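Local coordinates for TRAP dicarboxylate transporter-DctP subunit (PDB 4PFI), which probably binds an organic acid in the periplasm and delivers it to the membrane subunits of a TRAP transporter, at residues R58-A63 with E268-Q273; W38-E43 with H51-Q56; V94-A99 with Q150-V155; P142-A147 with S248-E253; T111-F114 with F118-P121. One frame throughout, in Å; residues are numbered along the deposited sequence.

Contact 1: residues R58-A63 with E268-Q273; sequences REQVEA and EETIAQ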
# COMPACT_ATOMS: atom_id res chain seq x y z
N ARG A 58 -14.29 5.93 -12.46
CA ARG A 58 -15.60 6.54 -12.63
C ARG A 58 -15.82 6.93 -14.08
O ARG A 58 -16.82 6.54 -14.66
CB ARG A 58 -15.76 7.78 -11.74
CG ARG A 58 -17.10 8.52 -11.89
CD ARG A 58 -17.22 9.69 -10.95
NE ARG A 58 -16.09 10.60 -11.16
CZ ARG A 58 -15.62 11.45 -10.25
NH1 ARG A 58 -16.20 11.54 -9.05
NH2 ARG A 58 -14.58 12.23 -10.54
N GLU A 59 -14.89 7.70 -14.64
CA GLU A 59 -15.05 8.21 -16.01
C GLU A 59 -15.22 7.07 -17.00
O GLU A 59 -16.05 7.14 -17.90
CB GLU A 59 -13.85 9.07 -16.42
CG GLU A 59 -13.91 10.45 -15.83
CD GLU A 59 -12.59 11.19 -15.92
OE1 GLU A 59 -11.52 10.54 -15.95
OE2 GLU A 59 -12.61 12.45 -15.94
N GLN A 60 -14.43 6.01 -16.81
CA GLN A 60 -14.42 4.86 -17.70
C GLN A 60 -15.72 4.07 -17.59
O GLN A 60 -16.34 3.75 -18.60
CB GLN A 60 -13.25 3.94 -17.37
CG GLN A 60 -13.06 2.78 -18.35
CD GLN A 60 -12.70 3.24 -19.74
OE1 GLN A 60 -12.36 4.41 -19.94
NE2 GLN A 60 -12.76 2.34 -20.73
N VAL A 61 -16.11 3.72 -16.38
CA VAL A 61 -17.31 2.94 -16.19
C VAL A 61 -18.59 3.66 -16.67
O VAL A 61 -19.49 3.03 -17.22
CB VAL A 61 -17.45 2.47 -14.73
CG1 VAL A 61 -18.87 2.08 -14.41
CG2 VAL A 61 -16.51 1.31 -14.50
N GLU A 62 -18.67 4.97 -16.49
CA GLU A 62 -19.83 5.74 -16.90
C GLU A 62 -19.92 5.78 -18.44
O GLU A 62 -21.00 5.64 -19.02
CB GLU A 62 -19.79 7.14 -16.28
CG GLU A 62 -19.95 7.11 -14.73
CD GLU A 62 -20.08 8.49 -14.07
OE1 GLU A 62 -19.71 9.51 -14.69
OE2 GLU A 62 -20.55 8.54 -12.91
N ALA A 63 -18.77 5.94 -19.09
CA ALA A 63 -18.73 5.98 -20.55
C ALA A 63 -19.02 4.60 -21.20
O ALA A 63 -19.64 4.55 -22.26
CB ALA A 63 -17.39 6.52 -21.02
N GLU A 268 -14.51 -5.74 -14.09
CA GLU A 268 -13.23 -6.45 -14.13
C GLU A 268 -12.24 -5.99 -15.23
O GLU A 268 -11.03 -5.99 -15.00
CB GLU A 268 -13.43 -7.97 -14.20
CG GLU A 268 -13.85 -8.57 -12.87
CD GLU A 268 -13.71 -10.09 -12.82
OE1 GLU A 268 -14.17 -10.76 -13.77
OE2 GLU A 268 -13.15 -10.60 -11.82
N GLU A 269 -12.75 -5.59 -16.39
CA GLU A 269 -11.89 -5.15 -17.49
C GLU A 269 -11.31 -3.76 -17.21
O GLU A 269 -10.17 -3.46 -17.60
CB GLU A 269 -12.65 -5.12 -18.81
CG GLU A 269 -12.77 -6.47 -19.51
CD GLU A 269 -13.63 -6.40 -20.77
OE1 GLU A 269 -14.29 -5.37 -21.00
OE2 GLU A 269 -13.63 -7.39 -21.55
N THR A 270 -12.09 -2.92 -16.56
CA THR A 270 -11.64 -1.58 -16.20
C THR A 270 -10.54 -1.65 -15.15
O THR A 270 -9.54 -0.96 -15.25
CB THR A 270 -12.77 -0.72 -15.66
OG1 THR A 270 -13.74 -0.54 -16.69
CG2 THR A 270 -12.22 0.62 -15.21
N ILE A 271 -10.76 -2.47 -14.12
CA ILE A 271 -9.76 -2.69 -13.08
C ILE A 271 -8.47 -3.18 -13.73
O ILE A 271 -7.36 -2.79 -13.33
CB ILE A 271 -10.24 -3.74 -12.06
CG1 ILE A 271 -11.40 -3.20 -11.23
CG2 ILE A 271 -9.11 -4.14 -11.14
CD1 ILE A 271 -11.15 -1.84 -10.61
N ALA A 272 -8.63 -4.01 -14.75
CA ALA A 272 -7.53 -4.61 -15.48
C ALA A 272 -6.75 -3.56 -16.25
O ALA A 272 -5.52 -3.56 -16.23
CB ALA A 272 -8.05 -5.71 -16.43
N GLN A 273 -7.46 -2.65 -16.91
CA GLN A 273 -6.85 -1.57 -17.68
C GLN A 273 -6.11 -0.62 -16.76
O GLN A 273 -5.01 -0.17 -17.06
CB GLN A 273 -7.93 -0.75 -18.39
CG GLN A 273 -8.33 -1.28 -19.78
CD GLN A 273 -9.05 -0.22 -20.61
OE1 GLN A 273 -8.92 0.98 -20.35
NE2 GLN A 273 -9.81 -0.66 -21.60
O HOH W 1 -12.39 -0.32 -19.31
O HOH W 2 -11.99 0.99 -23.41

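Contact 2: residues W38-E43 with H51-Q56; sequences WRFALE and HLYAQQ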
# COMPACT_ATOMS: atom_id res chain seq x y z
N TRP A 38 -22.98 2.97 -8.02
CA TRP A 38 -21.94 2.18 -7.39
C TRP A 38 -21.22 3.11 -6.40
O TRP A 38 -20.83 4.21 -6.77
CB TRP A 38 -20.95 1.65 -8.43
CG TRP A 38 -21.47 0.54 -9.29
CD1 TRP A 38 -22.75 0.05 -9.32
CD2 TRP A 38 -20.73 -0.21 -10.26
NE1 TRP A 38 -22.85 -0.96 -10.24
CE2 TRP A 38 -21.63 -1.14 -10.84
CE3 TRP A 38 -19.40 -0.19 -10.69
CZ2 TRP A 38 -21.24 -2.04 -11.83
CZ3 TRP A 38 -19.02 -1.09 -11.68
CH2 TRP A 38 -19.94 -2.00 -12.24
N ARG A 39 -21.05 2.65 -5.16
CA ARG A 39 -20.39 3.44 -4.12
C ARG A 39 -18.97 2.94 -3.88
O ARG A 39 -18.78 1.79 -3.47
CB ARG A 39 -21.19 3.34 -2.83
CG ARG A 39 -22.63 3.74 -2.97
CD ARG A 39 -23.47 3.18 -1.83
NE ARG A 39 -23.01 3.62 -0.52
CZ ARG A 39 -23.18 4.85 -0.03
NH1 ARG A 39 -23.80 5.76 -0.76
NH2 ARG A 39 -22.73 5.16 1.19
N PHE A 40 -18.00 3.82 -4.08
CA PHE A 40 -16.58 3.47 -4.04
C PHE A 40 -15.87 4.26 -2.93
O PHE A 40 -15.63 5.45 -3.07
CB PHE A 40 -15.95 3.83 -5.40
CG PHE A 40 -14.58 3.22 -5.63
CD1 PHE A 40 -13.85 2.68 -4.59
CD2 PHE A 40 -14.03 3.20 -6.91
CE1 PHE A 40 -12.61 2.12 -4.82
CE2 PHE A 40 -12.78 2.65 -7.14
CZ PHE A 40 -12.07 2.11 -6.10
N ALA A 41 -15.51 3.59 -1.84
CA ALA A 41 -14.88 4.27 -0.70
C ALA A 41 -13.35 4.24 -0.78
O ALA A 41 -12.75 3.24 -1.16
CB ALA A 41 -15.35 3.62 0.60
N LEU A 42 -12.71 5.33 -0.38
CA LEU A 42 -11.25 5.41 -0.40
C LEU A 42 -10.69 5.56 1.02
O LEU A 42 -11.31 6.21 1.85
CB LEU A 42 -10.80 6.62 -1.20
CG LEU A 42 -11.46 6.85 -2.54
CD1 LEU A 42 -10.91 8.12 -3.09
CD2 LEU A 42 -11.21 5.69 -3.48
N GLU A 43 -9.51 4.99 1.27
CA GLU A 43 -8.79 5.23 2.52
C GLU A 43 -8.04 6.56 2.52
O GLU A 43 -7.51 6.98 3.55
CB GLU A 43 -7.73 4.16 2.73
CG GLU A 43 -8.23 2.76 2.77
CD GLU A 43 -7.08 1.78 2.65
OE1 GLU A 43 -6.16 2.03 1.83
OE2 GLU A 43 -7.07 0.77 3.40
N HIS A 51 -7.59 8.39 -5.03
CA HIS A 51 -8.54 9.30 -5.62
C HIS A 51 -8.36 9.39 -7.18
O HIS A 51 -9.32 9.29 -7.93
CB HIS A 51 -8.41 10.68 -5.00
CG HIS A 51 -9.54 11.59 -5.33
ND1 HIS A 51 -9.36 12.85 -5.85
CD2 HIS A 51 -10.88 11.40 -5.23
CE1 HIS A 51 -10.54 13.41 -6.04
NE2 HIS A 51 -11.48 12.56 -5.68
N LEU A 52 -7.12 9.57 -7.64
CA LEU A 52 -6.86 9.67 -9.07
C LEU A 52 -7.33 8.41 -9.78
O LEU A 52 -7.94 8.48 -10.84
CB LEU A 52 -5.38 9.89 -9.32
CG LEU A 52 -4.92 11.27 -8.85
CD1 LEU A 52 -3.41 11.41 -8.98
CD2 LEU A 52 -5.66 12.36 -9.61
N TYR A 53 -7.02 7.26 -9.18
CA TYR A 53 -7.43 5.97 -9.72
C TYR A 53 -8.95 5.92 -9.80
O TYR A 53 -9.53 5.59 -10.84
CB TYR A 53 -6.93 4.84 -8.82
CG TYR A 53 -7.31 3.43 -9.23
CD1 TYR A 53 -8.55 2.88 -8.87
CD2 TYR A 53 -6.43 2.64 -9.96
CE1 TYR A 53 -8.89 1.57 -9.23
CE2 TYR A 53 -6.78 1.33 -10.33
CZ TYR A 53 -8.00 0.81 -9.96
OH TYR A 53 -8.31 -0.47 -10.33
N ALA A 54 -9.59 6.26 -8.69
CA ALA A 54 -11.04 6.18 -8.63
C ALA A 54 -11.72 7.12 -9.65
O ALA A 54 -12.73 6.76 -10.25
CB ALA A 54 -11.52 6.45 -7.23
N GLN A 55 -11.14 8.31 -9.86
CA GLN A 55 -11.68 9.23 -10.85
C GLN A 55 -11.66 8.60 -12.23
O GLN A 55 -12.59 8.74 -13.00
CB GLN A 55 -10.87 10.50 -10.91
CG GLN A 55 -11.25 11.52 -9.89
CD GLN A 55 -10.21 12.62 -9.83
OE1 GLN A 55 -9.70 12.95 -8.76
NE2 GLN A 55 -9.87 13.18 -10.99
N GLN A 56 -10.55 7.94 -12.56
CA GLN A 56 -10.42 7.25 -13.82
C GLN A 56 -11.40 6.08 -13.92
O GLN A 56 -11.93 5.80 -15.00
CB GLN A 56 -9.01 6.72 -13.97
CG GLN A 56 -7.97 7.80 -14.11
CD GLN A 56 -7.95 8.34 -15.52
OE1 GLN A 56 -8.45 9.44 -15.77
NE2 GLN A 56 -7.42 7.55 -16.46

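Contact 3: residues V94-A99 with Q150-V155; sequences VNLAFA and QLLGFV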
# COMPACT_ATOMS: atom_id res chain seq x y z
N VAL A 94 -21.31 -0.05 1.20
CA VAL A 94 -20.71 0.37 -0.06
C VAL A 94 -20.38 -0.84 -0.92
O VAL A 94 -20.21 -1.94 -0.41
CB VAL A 94 -19.42 1.21 0.15
CG1 VAL A 94 -19.72 2.47 0.94
CG2 VAL A 94 -18.35 0.37 0.82
N ASN A 95 -20.27 -0.62 -2.22
CA ASN A 95 -19.98 -1.72 -3.13
C ASN A 95 -18.48 -2.00 -3.24
O ASN A 95 -18.06 -3.15 -3.29
CB ASN A 95 -20.53 -1.40 -4.53
CG ASN A 95 -21.98 -0.95 -4.50
OD1 ASN A 95 -22.28 0.24 -4.49
ND2 ASN A 95 -22.88 -1.91 -4.49
N LEU A 96 -17.70 -0.93 -3.32
CA LEU A 96 -16.28 -1.00 -3.65
C LEU A 96 -15.46 -0.17 -2.67
O LEU A 96 -15.87 0.92 -2.27
CB LEU A 96 -16.05 -0.45 -5.06
CG LEU A 96 -16.62 -1.20 -6.26
CD1 LEU A 96 -16.71 -0.29 -7.50
CD2 LEU A 96 -15.76 -2.45 -6.55
N ALA A 97 -14.27 -0.66 -2.34
CA ALA A 97 -13.36 0.10 -1.48
C ALA A 97 -11.92 -0.31 -1.71
O ALA A 97 -11.63 -1.39 -2.20
CB ALA A 97 -13.70 -0.10 -0.03
N PHE A 98 -11.02 0.60 -1.35
CA PHE A 98 -9.63 0.27 -1.25
C PHE A 98 -9.39 -0.32 0.13
O PHE A 98 -10.02 0.09 1.11
CB PHE A 98 -8.78 1.52 -1.46
CG PHE A 98 -8.48 1.81 -2.90
CD1 PHE A 98 -7.59 1.01 -3.60
CD2 PHE A 98 -9.05 2.89 -3.55
CE1 PHE A 98 -7.30 1.26 -4.93
CE2 PHE A 98 -8.75 3.14 -4.87
CZ PHE A 98 -7.88 2.32 -5.56
N ALA A 99 -8.48 -1.28 0.21
CA ALA A 99 -8.09 -1.85 1.49
C ALA A 99 -6.61 -2.13 1.43
O ALA A 99 -6.15 -2.91 0.59
CB ALA A 99 -8.86 -3.13 1.79
N GLN A 150 -14.81 -9.77 -1.82
CA GLN A 150 -14.40 -10.14 -3.17
C GLN A 150 -13.17 -9.32 -3.57
O GLN A 150 -13.26 -8.11 -3.75
CB GLN A 150 -15.55 -9.94 -4.16
CG GLN A 150 -15.19 -10.32 -5.59
CD GLN A 150 -14.88 -11.80 -5.74
OE1 GLN A 150 -15.74 -12.65 -5.52
NE2 GLN A 150 -13.64 -12.11 -6.12
N LEU A 151 -12.02 -9.99 -3.71
CA LEU A 151 -10.78 -9.34 -4.18
C LEU A 151 -10.85 -9.16 -5.69
O LEU A 151 -11.08 -10.12 -6.40
CB LEU A 151 -9.55 -10.18 -3.82
CG LEU A 151 -8.24 -9.71 -4.47
CD1 LEU A 151 -7.73 -8.42 -3.84
CD2 LEU A 151 -7.17 -10.80 -4.42
N LEU A 152 -10.64 -7.93 -6.16
CA LEU A 152 -10.69 -7.63 -7.59
C LEU A 152 -9.30 -7.37 -8.17
O LEU A 152 -9.09 -7.50 -9.38
CB LEU A 152 -11.59 -6.43 -7.85
CG LEU A 152 -13.04 -6.59 -7.37
CD1 LEU A 152 -13.87 -5.33 -7.66
CD2 LEU A 152 -13.68 -7.83 -8.00
N GLY A 153 -8.35 -6.97 -7.33
CA GLY A 153 -7.02 -6.65 -7.81
C GLY A 153 -6.16 -5.85 -6.85
O GLY A 153 -6.59 -5.48 -5.76
N PHE A 154 -4.94 -5.59 -7.28
CA PHE A 154 -3.98 -4.83 -6.50
C PHE A 154 -3.58 -3.55 -7.24
O PHE A 154 -3.48 -3.55 -8.47
CB PHE A 154 -2.76 -5.70 -6.20
CG PHE A 154 -3.08 -6.92 -5.35
CD1 PHE A 154 -3.60 -6.77 -4.08
CD2 PHE A 154 -2.91 -8.22 -5.85
CE1 PHE A 154 -3.92 -7.88 -3.31
CE2 PHE A 154 -3.23 -9.33 -5.07
CZ PHE A 154 -3.73 -9.17 -3.81
N VAL A 155 -3.35 -2.47 -6.49
CA VAL A 155 -2.91 -1.20 -7.05
C VAL A 155 -1.68 -0.62 -6.32
O VAL A 155 -1.68 -0.49 -5.10
CB VAL A 155 -4.03 -0.17 -7.00
CG1 VAL A 155 -3.58 1.13 -7.63
CG2 VAL A 155 -5.29 -0.73 -7.69

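Contact 4: residues P142-A147 with S248-E253; sequences PAYHNA and SVVANE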
# COMPACT_ATOMS: atom_id res chain seq x y z
N PRO A 142 -9.25 -16.65 -1.88
CA PRO A 142 -9.83 -17.41 -0.77
C PRO A 142 -9.63 -16.72 0.58
O PRO A 142 -10.55 -16.71 1.40
CB PRO A 142 -9.07 -18.74 -0.82
CG PRO A 142 -8.55 -18.83 -2.21
CD PRO A 142 -8.23 -17.43 -2.60
N ALA A 143 -8.45 -16.14 0.82
CA ALA A 143 -8.17 -15.47 2.09
C ALA A 143 -9.12 -14.30 2.27
O ALA A 143 -9.59 -14.02 3.38
CB ALA A 143 -6.73 -15.01 2.14
N TYR A 144 -9.43 -13.62 1.18
CA TYR A 144 -10.35 -12.49 1.20
C TYR A 144 -11.79 -12.93 1.41
O TYR A 144 -12.55 -12.27 2.15
CB TYR A 144 -10.26 -11.70 -0.11
CG TYR A 144 -9.15 -10.67 -0.12
CD1 TYR A 144 -7.86 -11.02 -0.45
CD2 TYR A 144 -9.41 -9.34 0.19
CE1 TYR A 144 -6.86 -10.11 -0.47
CE2 TYR A 144 -8.41 -8.40 0.16
CZ TYR A 144 -7.13 -8.81 -0.17
OH TYR A 144 -6.09 -7.93 -0.22
N HIS A 145 -12.18 -14.01 0.74
CA HIS A 145 -13.52 -14.59 0.86
C HIS A 145 -13.73 -14.96 2.30
O HIS A 145 -14.77 -14.67 2.88
CB HIS A 145 -13.68 -15.82 -0.03
CG HIS A 145 -13.92 -15.51 -1.48
ND1 HIS A 145 -14.91 -14.65 -1.90
CD2 HIS A 145 -13.32 -15.98 -2.60
CE1 HIS A 145 -14.90 -14.59 -3.22
NE2 HIS A 145 -13.94 -15.38 -3.67
N ASN A 146 -12.71 -15.56 2.90
CA ASN A 146 -12.72 -15.92 4.31
C ASN A 146 -13.05 -14.73 5.22
O ASN A 146 -13.49 -14.92 6.35
CB ASN A 146 -11.38 -16.54 4.70
CG ASN A 146 -11.39 -17.17 6.07
OD1 ASN A 146 -10.98 -16.55 7.05
ND2 ASN A 146 -11.85 -18.42 6.15
N ALA A 147 -12.83 -13.51 4.73
CA ALA A 147 -13.17 -12.29 5.47
C ALA A 147 -14.45 -11.66 4.92
O ALA A 147 -14.82 -10.54 5.30
CB ALA A 147 -12.00 -11.28 5.43
N SER A 248 -5.41 -2.90 -1.98
CA SER A 248 -6.37 -3.84 -2.58
C SER A 248 -7.62 -3.11 -3.03
O SER A 248 -8.08 -2.20 -2.34
CB SER A 248 -6.85 -4.86 -1.53
OG SER A 248 -6.04 -6.00 -1.46
N VAL A 249 -8.20 -3.53 -4.15
CA VAL A 249 -9.57 -3.13 -4.46
C VAL A 249 -10.49 -4.31 -4.14
O VAL A 249 -10.34 -5.39 -4.70
CB VAL A 249 -9.76 -2.70 -5.94
CG1 VAL A 249 -11.24 -2.40 -6.22
CG2 VAL A 249 -8.89 -1.49 -6.27
N VAL A 250 -11.45 -4.10 -3.24
CA VAL A 250 -12.35 -5.18 -2.84
C VAL A 250 -13.81 -4.82 -3.10
O VAL A 250 -14.18 -3.65 -3.20
CB VAL A 250 -12.18 -5.53 -1.33
CG1 VAL A 250 -10.81 -6.10 -1.08
CG2 VAL A 250 -12.47 -4.31 -0.46
N ALA A 251 -14.65 -5.84 -3.18
CA ALA A 251 -16.08 -5.63 -3.38
C ALA A 251 -16.90 -6.51 -2.45
O ALA A 251 -16.49 -7.61 -2.06
CB ALA A 251 -16.47 -5.89 -4.83
N ASN A 252 -18.08 -6.01 -2.12
CA ASN A 252 -19.08 -6.82 -1.44
C ASN A 252 -19.28 -8.16 -2.17
O ASN A 252 -19.44 -8.22 -3.39
CB ASN A 252 -20.40 -6.07 -1.32
CG ASN A 252 -21.44 -6.87 -0.58
OD1 ASN A 252 -22.29 -7.52 -1.19
ND2 ASN A 252 -21.36 -6.86 0.75
N GLU A 253 -19.24 -9.23 -1.39
CA GLU A 253 -19.16 -10.58 -1.93
C GLU A 253 -20.40 -10.98 -2.74
O GLU A 253 -20.29 -11.68 -3.75
CB GLU A 253 -18.99 -11.55 -0.78
CG GLU A 253 -18.24 -12.79 -1.13
CD GLU A 253 -17.55 -13.36 0.08
OE1 GLU A 253 -18.07 -13.15 1.20
OE2 GLU A 253 -16.49 -13.99 -0.07
O HOH W 3 -18.01 -15.29 3.31

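Contact 5: residues T111-F114 with F118-P121; sequences TGLF and FLLP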
# COMPACT_ATOMS: atom_id res chain seq x y z
N THR A 111 -1.83 -10.59 3.28
CA THR A 111 -1.46 -9.30 2.69
C THR A 111 -0.14 -8.79 3.29
O THR A 111 0.49 -7.90 2.73
CB THR A 111 -2.59 -8.24 2.84
OG1 THR A 111 -2.96 -8.10 4.22
CG2 THR A 111 -3.82 -8.65 2.05
N GLY A 112 0.29 -9.37 4.42
CA GLY A 112 1.60 -9.06 4.97
C GLY A 112 2.72 -9.26 3.96
O GLY A 112 3.77 -8.64 4.06
N LEU A 113 2.50 -10.14 2.99
CA LEU A 113 3.45 -10.32 1.91
C LEU A 113 3.94 -8.97 1.35
O LEU A 113 5.10 -8.83 1.03
CB LEU A 113 2.80 -11.13 0.79
CG LEU A 113 3.64 -11.42 -0.46
CD1 LEU A 113 4.54 -12.63 -0.23
CD2 LEU A 113 2.72 -11.63 -1.70
N PHE A 114 3.03 -8.00 1.26
CA PHE A 114 3.32 -6.71 0.63
C PHE A 114 4.11 -5.75 1.49
O PHE A 114 4.54 -4.70 1.01
CB PHE A 114 2.01 -6.03 0.18
CG PHE A 114 1.28 -6.80 -0.85
CD1 PHE A 114 1.87 -7.06 -2.08
CD2 PHE A 114 0.02 -7.33 -0.58
CE1 PHE A 114 1.20 -7.81 -3.05
CE2 PHE A 114 -0.65 -8.07 -1.55
CZ PHE A 114 -0.05 -8.31 -2.79
N PHE A 118 12.35 -6.29 0.08
CA PHE A 118 13.19 -6.92 -0.96
C PHE A 118 12.61 -8.22 -1.50
O PHE A 118 13.35 -9.09 -1.92
CB PHE A 118 14.61 -7.13 -0.43
CG PHE A 118 15.23 -5.86 0.10
CD1 PHE A 118 15.61 -4.84 -0.77
CD2 PHE A 118 15.40 -5.66 1.47
CE1 PHE A 118 16.13 -3.66 -0.29
CE2 PHE A 118 15.95 -4.47 1.94
CZ PHE A 118 16.31 -3.47 1.06
N LEU A 119 11.29 -8.35 -1.53
CA LEU A 119 10.66 -9.60 -1.92
C LEU A 119 10.14 -9.50 -3.35
O LEU A 119 10.62 -10.20 -4.24
CB LEU A 119 9.51 -9.95 -0.98
CG LEU A 119 8.79 -11.25 -1.33
CD1 LEU A 119 9.50 -12.44 -0.70
CD2 LEU A 119 7.34 -11.19 -0.89
N LEU A 120 9.14 -8.66 -3.55
CA LEU A 120 8.62 -8.41 -4.88
C LEU A 120 9.73 -7.86 -5.76
O LEU A 120 10.65 -7.21 -5.27
CB LEU A 120 7.49 -7.40 -4.81
CG LEU A 120 6.11 -7.90 -4.43
CD1 LEU A 120 6.13 -8.86 -3.24
CD2 LEU A 120 5.22 -6.69 -4.15
N PRO A 121 9.67 -8.12 -7.07
CA PRO A 121 10.71 -7.64 -7.99
C PRO A 121 10.82 -6.09 -7.99
O PRO A 121 9.80 -5.40 -7.97
CB PRO A 121 10.25 -8.16 -9.35
CG PRO A 121 8.82 -8.50 -9.19
CD PRO A 121 8.62 -8.89 -7.77

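Contact 1: residues R58-A63 with E268-Q273
Q60 and T270 are the residues of the two segments whose CA atoms lie nearest, 7.2 Å apart. The segments R58-A63 and E268-Q273 run roughly antiparallel, at 144° between their N-to-C directions, and their axes come within 10.4 Å. This is helix-helix packing in the solute-binding protein fold. It joins helix 49-65, near the start of the chain, to the long helix 263-296. Q60 and T270 both start out toward the opposite helix. Their side chains lie alongside, running opposite ways. The CG of Q60 rests 3.8 Å from OG1 of T270 and also touches its CG2 methyl. V61 comes in at about a right angle and brings CG2 to 4.0 Å from the same OG1. That hydroxyl is also hydrogen-bonded to the backbone O of W266, one turn earlier in its own helix. A water bridges the two helices: it accepts from Q60 NE2 and donates to T270 OG1, each at 3.0 Å. Replacing T270 by an alanine would probably leave a gap beside Q60 CG and V61 CG2 and take one anchor from this water. Q60 has CG anti to the backbone N (chi1 -174°) and bends at chi2, which carries its amide toward Q273. A second water accepts from Q273 NE2 and, weakly, from Q60 NE2. The two amide planes are 51° apart, with Q60 NE2 4.1 Å from Q273 OE1.

Contact 2: residues W38-E43 with H51-Q56
The F40 ring meets Y53 edge to edge: F40 CZ lies 4.5 Å from Y53 CE1, and each atom sits near the plane of the other ring. The methyl of A54 approaches F40 obliquely and comes within 4.0 Å of CE2. The imidazole of H51 receives L42 CD1 at its edge, with CD2 of H51 3.9 Å away. Over one face of this imidazole lies CG of Q55, offset toward the rim. L42 makes contact with both its methyls. CD1 rests against the backbone of H51, 3.7 Å from its CA, while CD2 reaches 3.8 Å from CB of A54. The small A54 thus fits between F40 and L42 and lets the helix lie close to the strand. Strand 37-41, helix 49-65 and strand 70-74 form a beta-alpha-beta unit, and the contact packs its helix on its first strand. V73 of strand 70-74 touches L42, H51 and A54, and F98 of strand 96-99 meets both F40 and Y53.

Contact 3: residues V94-A99 with Q150-V155
Two strands of the mixed sheet meet here through their side chains, L96 with L152 and F98 with V155. They are not direct neighbours in the sheet. Strand 244-252 pairs antiparallel with both of them and runs between the two. The CA atoms of L96 and Q150 are accordingly 9.3 Å apart. The touching parts run in similar directions, 33° apart. The side chains of L96 and L152 cross at about a right angle, and their methyls L96 CD2 and L152 CD1 meet at 3.6 Å. Both pairs reach across strand 244-252 within the mixed sheet of this family 7 solute-binding protein. Helix 49-65 lies against the same group, with F57 on L96 and Y53 on V155. F98 also touches V249 of the strand between. V155 has CG1 anti to the backbone N (chi1 -178°). This leaves CG2 beside that N and anti to the carbonyl carbon, where it meets the F98 ring. V155 CG2 lies in the plane of this ring, at its edge, 4.0 Å from F98 CE1.

Contact 4: residues P142-A147 with S248-E253
H145 and E253 are brought together by two different first torsions. H145 has CG anti to its carbonyl carbon. E253 has CG anti to the backbone N (chi1 -151°) and stays extended beyond it, which carries the carboxylate to the imidazole. H145 ND1 donates to E253 OE2 at 2.5 Å, a short bond with an angle of 155° at the hydrogen. OE2 accepts through its anti lone pair, the one away from OE1. The ring and carboxylate planes are 9° apart, so the two flat groups are almost coplanar. The other oxygen, E253 OE1, takes a water at 3.0 Å, and this water also gives a weak bond to the backbone O of H145. Such a His-carboxylate pair may favour a protonated imidazole. An alanine in place of E253 would probably leave H145 ND1 without its acceptor and the ring free to turn. Further along, V250 crosses Y144 at about a right angle, with CG1 3.5 Å from Y144 CE2. The hydroxyls of Y144 and S248 lie near each other, but their modelled spacing is too short to trust. The contact packs the C-terminal part of helix 134-145 on strand 244-252, at the step into helix 253-257. L151 and F154 of strand 149-164 also touch Y144.

Contact 5: residues T111-F114 with F118-P121
The segment T111-F114 is part of a 3-10 segment, and it meets the irregular segment F118-P121 through L113 and F114. Both belong to the connection between helices 101-104 and 124-132. T111 O accepts from F114 N at 2.9 Å, the i to i+3 bond of a 3-10 turn. The side-chain OG1 of T111 is bonded to the backbone O of V108. L113 has CG anti to the backbone N (chi1 180°), and its end swings over to L119. The two leucines cross at about a right angle. CD1 of L113 comes 3.2 Å from CD2 of L119, a tight approach for two methyls. CG of L113 lies 3.7 Å from the same L119 methyl. L113 also touches F136 and F140 of helix 134-145 and F323, L334 and I335 of helix 318-339. F114 is next. It starts out away from the other segment, but its ring comes back toward L120. F136 and L131 also touch F114, and F154 of strand 149-164 meets its ring with planes about 60° apart. The contact lies mostly buried between helices 134-145 and 318-339 and strand 149-164. L120 approaches the F114 ring at its edge and in its plane, with CD2 4.0 Å from CD1 of F114.

Contacts 1, 2 and 3 touch one another, contact 4 touches 2 and 3, and contact 5 touches 3 and 4. Contacts 1 and 2 share helix 49-65, with centres 11 Å apart; V61 CG1 lies 4.2 Å from W38 CZ3. Contacts 2 and 3 meet in the sheet, where A41 N is 2.7 Å from L96 O, a probable hydrogen bond. Contacts 3 and 4 are the nearest pair, with centres 8 Å apart. Contact 5 meets contact 3 through F114 and contact 4 through T111 and Y144, its centre 19 Å from each. The sodium ion is bound at Q234, N235 and G298, residues of none of these segments. This is the apo open form, with no solute bound.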